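Local coordinates for protein glutamate racemase (Bacillus anthracis, PDB 2DWU) that belongs to the Asp/Glu/hydantoin racemase family and folds into two alpha/beta lobes, each built on a parallel sheet, with D-glutamic acid bound in the model, at residues I97-V110 / T207-L219. Sequence-based numbering, arbitrary orientation. Where two conformers were deposited one is given.
Sequences IGVIHPGARAAIKV and TIISSAEETAIEL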
ATOM      1  N   ILE B  97       5.797 -12.777   3.493  1.00  9.72           N
ATOM      2  CA  ILE B  97       5.590 -11.345   3.735  1.00 10.12           C
ATOM      3  C   ILE B  97       5.787 -11.069   5.224  1.00 11.28           C
ATOM      4  O   ILE B  97       5.106 -11.668   6.070  1.00 10.51           O
ATOM      5  CB  ILE B  97       4.140 -10.915   3.347  1.00 11.91           C
ATOM      6  CG1 ILE B  97       3.940 -10.907   1.814  1.00 13.92           C
ATOM      7  CG2 ILE B  97       3.881  -9.494   3.815  1.00 10.29           C
ATOM      8  CD1 ILE B  97       3.936 -12.269   1.140  1.00 16.98           C
ATOM      9  N   GLY B  98       6.715 -10.174   5.541  1.00  9.98           N
ATOM     10  CA  GLY B  98       6.983  -9.802   6.921  1.00  8.74           C
ATOM     11  C   GLY B  98       6.251  -8.503   7.212  1.00  8.37           C
ATOM     12  O   GLY B  98       5.778  -7.812   6.291  1.00  8.52           O
ATOM     13  N   VAL B  99       6.198  -8.138   8.482  1.00  6.09           N
ATOM     14  CA  VAL B  99       5.470  -6.929   8.880  1.00  8.24           C
ATOM     15  C   VAL B  99       6.309  -5.656   8.900  1.00  8.27           C
ATOM     16  O   VAL B  99       5.759  -4.558   9.036  1.00  9.57           O
ATOM     17  CB  VAL B  99       4.804  -7.090  10.279  1.00  6.67           C
ATOM     18  CG1 VAL B  99       3.570  -7.971  10.159  1.00  6.03           C
ATOM     19  CG2 VAL B  99       5.763  -7.719  11.297  1.00  7.95           C
ATOM     20  N   ILE B 100       7.618  -5.799   8.738  1.00  8.46           N
ATOM     21  CA  ILE B 100       8.518  -4.633   8.788  1.00  7.77           C
ATOM     22  C   ILE B 100       8.549  -3.805   7.499  1.00  7.14           C
ATOM     23  O   ILE B 100       8.287  -2.602   7.549  1.00  6.82           O
ATOM     24  CB  ILE B 100       9.947  -5.089   9.184  1.00  6.99           C
ATOM     25  CG1 ILE B 100       9.902  -5.653  10.610  1.00  8.27           C
ATOM     26  CG2 ILE B 100      10.975  -3.917   9.049  1.00  8.06           C
ATOM     27  CD1 ILE B 100      11.231  -6.156  11.125  1.00 12.13           C
ATOM     28  N   HIS B 101       8.814  -4.441   6.359  1.00  8.06           N
ATOM     29  CA  HIS B 101       8.890  -3.711   5.106  1.00  8.33           C
ATOM     30  C   HIS B 101       7.603  -2.992   4.714  1.00  7.45           C
ATOM     31  O   HIS B 101       7.654  -1.866   4.206  1.00  7.03           O
ATOM     32  CB  HIS B 101       9.394  -4.635   3.991  1.00  9.47           C
ATOM     33  CG  HIS B 101      10.828  -5.037   4.168  1.00  9.83           C
ATOM     34  ND1 HIS B 101      11.222  -6.008   5.064  1.00 11.52           N
ATOM     35  CD2 HIS B 101      11.964  -4.561   3.603  1.00 12.21           C
ATOM     36  CE1 HIS B 101      12.543  -6.114   5.044  1.00 13.58           C
ATOM     37  NE2 HIS B 101      13.018  -5.248   4.163  1.00 13.43           N
ATOM     38  N   PRO B 102       6.432  -3.608   4.940  1.00  7.42           N
ATOM     39  CA  PRO B 102       5.200  -2.901   4.578  1.00  7.44           C
ATOM     40  C   PRO B 102       5.057  -1.615   5.387  1.00  6.08           C
ATOM     41  O   PRO B 102       4.589  -0.600   4.859  1.00  7.68           O
ATOM     42  CB  PRO B 102       4.085  -3.915   4.914  1.00  6.64           C
ATOM     43  CG  PRO B 102       4.751  -5.214   4.644  1.00  6.33           C
ATOM     44  CD  PRO B 102       6.158  -5.015   5.277  1.00  7.40           C
ATOM     45  N   GLY B 103       5.476  -1.649   6.656  1.00  6.89           N
ATOM     46  CA  GLY B 103       5.400  -0.465   7.512  1.00  7.47           C
ATOM     47  C   GLY B 103       6.363   0.628   7.034  1.00  8.14           C
ATOM     48  O   GLY B 103       6.007   1.806   7.003  1.00  8.34           O
ATOM     49  N   ALA B 104       7.584   0.225   6.677  1.00  7.38           N
ATOM     50  CA  ALA B 104       8.576   1.179   6.158  1.00  7.32           C
ATOM     51  C   ALA B 104       8.058   1.825   4.870  1.00  7.60           C
ATOM     52  O   ALA B 104       8.151   3.045   4.690  1.00  7.45           O
ATOM     53  CB  ALA B 104       9.907   0.480   5.881  1.00  9.68           C
ATOM     54  N   ARG B 105       7.501   1.001   3.983  1.00  6.14           N
ATOM     55  CA  ARG B 105       6.994   1.510   2.710  1.00  6.80           C
ATOM     56  C   ARG B 105       5.883   2.552   2.930  1.00  6.72           C
ATOM     57  O   ARG B 105       5.835   3.603   2.267  1.00  6.76           O
ATOM     58  CB  ARG B 105       6.471   0.329   1.873  1.00  8.96           C
ATOM     59  CG  ARG B 105       6.508   0.605   0.374  1.00  8.33           C
ATOM     60  CD  ARG B 105       5.901  -0.590  -0.392  1.00  8.40           C
ATOM     61  NE  ARG B 105       6.438  -1.883   0.058  1.00  8.61           N
ATOM     62  CZ  ARG B 105       7.687  -2.328  -0.120  1.00 12.56           C
ATOM     63  NH1 ARG B 105       8.602  -1.597  -0.771  1.00 10.67           N
ATOM     64  NH2 ARG B 105       8.037  -3.525   0.381  1.00 10.04           N
ATOM     65  N   ALA B 106       4.967   2.259   3.851  1.00  7.61           N
ATOM     66  CA  ALA B 106       3.890   3.170   4.128  1.00  6.38           C
ATOM     67  C   ALA B 106       4.419   4.472   4.765  1.00  7.23           C
ATOM     68  O   ALA B 106       3.874   5.561   4.537  1.00  6.10           O
ATOM     69  CB  ALA B 106       2.853   2.479   5.068  1.00  8.41           C
ATOM     70  N   ALA B 107       5.469   4.346   5.571  1.00  6.95           N
ATOM     71  CA  ALA B 107       6.056   5.528   6.210  1.00  8.69           C
ATOM     72  C   ALA B 107       6.596   6.481   5.137  1.00  7.22           C
ATOM     73  O   ALA B 107       6.435   7.705   5.242  1.00  7.63           O
ATOM     74  CB  ALA B 107       7.184   5.089   7.166  1.00  8.56           C
ATOM     75  N   ILE B 108       7.232   5.927   4.111  1.00  7.94           N
ATOM     76  CA  ILE B 108       7.768   6.747   3.016  1.00  8.48           C
ATOM     77  C   ILE B 108       6.608   7.435   2.287  1.00  8.65           C
ATOM     78  O   ILE B 108       6.711   8.590   1.864  1.00  7.82           O
ATOM     79  CB  ILE B 108       8.599   5.861   2.038  1.00  9.12           C
ATOM     80  CG1 ILE B 108       9.927   5.503   2.731  1.00 10.56           C
ATOM     81  CG2 ILE B 108       8.895   6.586   0.723  1.00 11.58           C
ATOM     82  CD1 ILE B 108      10.805   4.554   1.947  1.00 11.65           C
ATOM     83  N   LYS B 109       5.487   6.734   2.149  1.00  7.01           N
ATOM     84  CA  LYS B 109       4.332   7.322   1.479  1.00  7.93           C
ATOM     85  C   LYS B 109       3.723   8.509   2.248  1.00  9.11           C
ATOM     86  O   LYS B 109       3.336   9.523   1.645  1.00  8.79           O
ATOM     87  CB  LYS B 109       3.266   6.231   1.258  1.00 10.90           C
ATOM     88  CG  LYS B 109       1.992   6.764   0.594  1.00 11.85           C
ATOM     89  CD  LYS B 109       0.917   5.684   0.537  1.00 17.58           C
ATOM     90  CE  LYS B 109      -0.466   6.288   0.359  1.00 23.03           C
ATOM     91  NZ  LYS B 109      -1.475   5.438   1.065  1.00 26.39           N
ATOM     92  N   VAL B 110       3.658   8.422   3.579  1.00  8.16           N
ATOM     93  CA  VAL B 110       3.016   9.478   4.344  1.00 10.31           C
ATOM     94  C   VAL B 110       3.903  10.597   4.869  1.00 10.73           C
ATOM     95  O   VAL B 110       3.381  11.669   5.196  1.00 10.91           O
ATOM     96  CB  VAL B 110       2.198   8.915   5.549  1.00 12.20           C
ATOM     97  CG1 VAL B 110       1.229   7.880   5.066  1.00 11.84           C
ATOM     98  CG2 VAL B 110       3.108   8.341   6.608  1.00 13.86           C
ATOM     99  N   THR B 207       1.869  11.204  12.018  1.00 10.96           N
ATOM    100  CA  THR B 207       0.988  10.178  11.463  1.00 10.80           C
ATOM    101  C   THR B 207       1.431   8.797  11.942  1.00 11.09           C
ATOM    102  O   THR B 207       2.585   8.406  11.765  1.00 10.60           O
ATOM    103  CB  THR B 207       1.014  10.222   9.953  1.00 13.87           C
ATOM    104  OG1 THR B 207       0.509  11.497   9.517  1.00 13.40           O
ATOM    105  CG2 THR B 207       0.152   9.110   9.368  1.00 13.46           C
ATOM    106  N   ILE B 208       0.468   8.068  12.494  0.50 10.27           N
ATOM    107  CA  ILE B 208       0.678   6.728  13.020  0.50 11.11           C
ATOM    108  C   ILE B 208       0.496   5.677  11.920  0.50 10.43           C
ATOM    109  O   ILE B 208      -0.458   5.734  11.128  0.50 10.26           O
ATOM    110  CB  ILE B 208      -0.322   6.452  14.174  0.50 10.93           C
ATOM    111  CG1 ILE B 208      -0.174   7.521  15.267  0.50 12.65           C
ATOM    112  CG2 ILE B 208      -0.098   5.050  14.739  0.50 12.38           C
ATOM    113  CD1 ILE B 208       1.238   7.662  15.833  0.50 11.70           C
ATOM    114  N   ILE B 209       1.425   4.728  11.870  0.50  9.71           N
ATOM    115  CA  ILE B 209       1.380   3.650  10.890  0.50  9.85           C
ATOM    116  C   ILE B 209       1.274   2.312  11.602  0.50  9.05           C
ATOM    117  O   ILE B 209       2.083   1.977  12.471  0.50  8.89           O
ATOM    118  CB  ILE B 209       2.625   3.665   9.997  0.50 10.15           C
ATOM    119  CG1 ILE B 209       2.627   4.956   9.177  0.50 12.22           C
ATOM    120  CG2 ILE B 209       2.649   2.432   9.083  0.50 11.61           C
ATOM    121  CD1 ILE B 209       3.671   4.986   8.135  0.50 13.54           C
ATOM    122  N   SER B 210       0.252   1.554  11.229  1.00  8.01           N
ATOM    123  CA  SER B 210       0.006   0.246  11.834  1.00  7.88           C
ATOM    124  C   SER B 210       0.672  -0.822  10.999  1.00  7.65           C
ATOM    125  O   SER B 210       0.422  -0.877   9.792  1.00  8.71           O
ATOM    126  CB  SER B 210      -1.496  -0.060  11.832  1.00 10.17           C
ATOM    127  OG  SER B 210      -1.709  -1.467  12.032  1.00 11.34           O
ATOM    128  N   SER B 211       1.460  -1.693  11.620  1.00  6.25           N
ATOM    129  CA  SER B 211       2.106  -2.772  10.857  1.00  7.49           C
ATOM    130  C   SER B 211       1.015  -3.660  10.257  1.00  9.20           C
ATOM    131  O   SER B 211       1.140  -4.136   9.136  1.00  8.70           O
ATOM    132  CB  SER B 211       2.991  -3.669  11.738  1.00  8.54           C
ATOM    133  OG  SER B 211       4.105  -2.955  12.242  1.00  9.17           O
ATOM    134  N   ALA B 212      -0.058  -3.886  11.009  1.00  7.96           N
ATOM    135  CA  ALA B 212      -1.127  -4.778  10.532  1.00  9.06           C
ATOM    136  C   ALA B 212      -1.845  -4.289   9.284  1.00  8.01           C
ATOM    137  O   ALA B 212      -2.024  -5.039   8.327  1.00  8.74           O
ATOM    138  CB  ALA B 212      -2.138  -5.005  11.657  1.00  8.76           C
ATOM    139  N   GLU B 213      -2.269  -3.031   9.292  0.50  8.96           N
ATOM    140  CA  GLU B 213      -2.962  -2.478   8.135  0.50  9.22           C
ATOM    141  C   GLU B 213      -2.097  -2.493   6.883  0.50  8.51           C
ATOM    142  O   GLU B 213      -2.557  -2.848   5.796  0.50  8.86           O
ATOM    143  CB  GLU B 213      -3.402  -1.032   8.416  0.50 11.56           C
ATOM    144  CG  GLU B 213      -4.424  -0.929   9.514  0.50 13.95           C
ATOM    145  CD  GLU B 213      -5.242   0.337   9.424  0.50 17.34           C
ATOM    146  OE1 GLU B 213      -5.591   0.742   8.293  0.50 19.60           O
ATOM    147  OE2 GLU B 213      -5.558   0.911  10.483  0.50 19.48           O
ATOM    148  N   GLU B 214      -0.829  -2.139   7.030  1.00  8.14           N
ATOM    149  CA  GLU B 214       0.029  -2.095   5.864  1.00  7.81           C
ATOM    150  C   GLU B 214       0.451  -3.462   5.363  1.00  6.10           C
ATOM    151  O   GLU B 214       0.687  -3.649   4.169  1.00  7.81           O
ATOM    152  CB  GLU B 214       1.263  -1.241   6.176  1.00  8.14           C
ATOM    153  CG  GLU B 214       0.884   0.096   6.797  1.00  9.79           C
ATOM    154  CD  GLU B 214      -0.065   0.924   5.951  1.00 14.70           C
ATOM    155  OE1 GLU B 214      -0.129   0.686   4.734  1.00 15.88           O
ATOM    156  OE2 GLU B 214      -0.735   1.832   6.501  1.00 17.57           O
ATOM    157  N   THR B 215       0.531  -4.438   6.266  1.00  5.97           N
ATOM    158  CA  THR B 215       0.957  -5.767   5.839  1.00  6.20           C
ATOM    159  C   THR B 215      -0.151  -6.443   5.061  1.00  7.49           C
ATOM    160  O   THR B 215       0.124  -7.172   4.098  1.00  7.03           O
ATOM    161  CB  THR B 215       1.378  -6.629   7.031  1.00  7.47           C
ATOM    162  OG1 THR B 215       2.503  -5.999   7.655  1.00  8.16           O
ATOM    163  CG2 THR B 215       1.842  -8.035   6.576  1.00  9.11           C
ATOM    164  N   ALA B 216      -1.392  -6.192   5.442  1.00  6.57           N
ATOM    165  CA  ALA B 216      -2.470  -6.810   4.690  1.00  6.95           C
ATOM    166  C   ALA B 216      -2.541  -6.265   3.260  1.00  8.00           C
ATOM    167  O   ALA B 216      -2.748  -7.024   2.303  1.00  7.60           O
ATOM    168  CB  ALA B 216      -3.840  -6.613   5.424  1.00  6.94           C
ATOM    169  N   ILE B 217      -2.333  -4.959   3.078  1.00  7.39           N
ATOM    170  CA  ILE B 217      -2.395  -4.444   1.726  1.00  8.62           C
ATOM    171  C   ILE B 217      -1.161  -4.912   0.935  1.00  7.45           C
ATOM    172  O   ILE B 217      -1.254  -5.163  -0.256  1.00  8.06           O
ATOM    173  CB  ILE B 217      -2.607  -2.902   1.698  1.00  7.94           C
ATOM    174  CG1 ILE B 217      -2.900  -2.468   0.263  1.00  8.41           C
ATOM    175  CG2 ILE B 217      -1.423  -2.160   2.324  1.00  9.26           C
ATOM    176  CD1 ILE B 217      -3.508  -1.080   0.178  1.00 10.13           C
ATOM    177  N   GLU B 218      -0.014  -5.087   1.601  1.00  8.44           N
ATOM    178  CA  GLU B 218       1.171  -5.588   0.914  1.00  8.67           C
ATOM    179  C   GLU B 218       0.913  -7.020   0.429  1.00  8.81           C
ATOM    180  O   GLU B 218       1.227  -7.380  -0.700  1.00  8.05           O
ATOM    181  CB  GLU B 218       2.390  -5.564   1.850  1.00  9.39           C
ATOM    182  CG  GLU B 218       3.676  -6.018   1.161  1.00 11.63           C
ATOM    183  CD  GLU B 218       4.794  -4.961   1.106  1.00 14.44           C
ATOM    184  OE1 GLU B 218       4.559  -3.732   1.224  1.00 13.12           O
ATOM    185  OE2 GLU B 218       5.947  -5.402   0.913  1.00 13.49           O
ATOM    186  N   LEU B 219       0.332  -7.845   1.296  1.00  7.84           N
ATOM    187  CA  LEU B 219      -0.014  -9.217   0.912  1.00  7.31           C
ATOM    188  C   LEU B 219      -0.998  -9.195  -0.276  1.00  6.53           C
ATOM    189  O   LEU B 219      -0.828  -9.941  -1.252  1.00  7.35           O
ATOM    190  CB  LEU B 219      -0.664  -9.941   2.107  1.00  6.90           C
ATOM    191  CG  LEU B 219      -1.182 -11.355   1.825  1.00  7.31           C
ATOM    192  CD1 LEU B 219      -0.025 -12.280   1.429  1.00  8.21           C
ATOM    193  CD2 LEU B 219      -1.903 -11.869   3.057  1.00  7.95           C
TER
HETATM  194  O   HOH W   1       5.932  -2.174  10.250  1.00  8.40           O
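Arg105 and Glu218 both send CG away from the backbone N (chi1 -154° and -177°); a bend at chi3 of the arginine and at chi2 of the glutamate then brings guanidinium and carboxylate together in a side-on salt bridge. It joins two helices that cross almost perpendicularly where the two alpha/beta lobes of this racemase fold meet: strand 96-98, at the edge of one parallel sheet, is followed after Val99 by helix 100-110, and strand 207-210, at the edge of the other, leads into helix 211-226. Arg105 NE reaches Glu218 OE1 at 2.9 Å and nearly straight, lying to the syn side but somewhat above the carboxylate plane, while NH2 meets the syn lone pair of OE2. One nitrogen on each oxygen should restrict rotation of the carboxylate. Arg105 NH1 turns instead to Gln224 and Ser220 of the second subunit, tying the bridge to the dimer interface. Beside the bridge, Pro102 CG lies 3.5 Å from Glu218 CD, and Pro102 CB rests on Glu214 O. Farther along, Ile209 packs between helix 100-110 and the nearly antiparallel strand 207-210, its CG2 on Ala106 CB. At the other end, near the bound D-glutamic acid, Thr215 OG1 lies 3.4 Å from Val99 CG1 and is hydrogen-bonded to Ser211 O, which also accepts from Thr215 N on its opposite face. Ser211 OG, bonded to Asn78 and Leu186 as well, takes a hydrogen bond from a water that also donates to Val99 O at 2.7 Å.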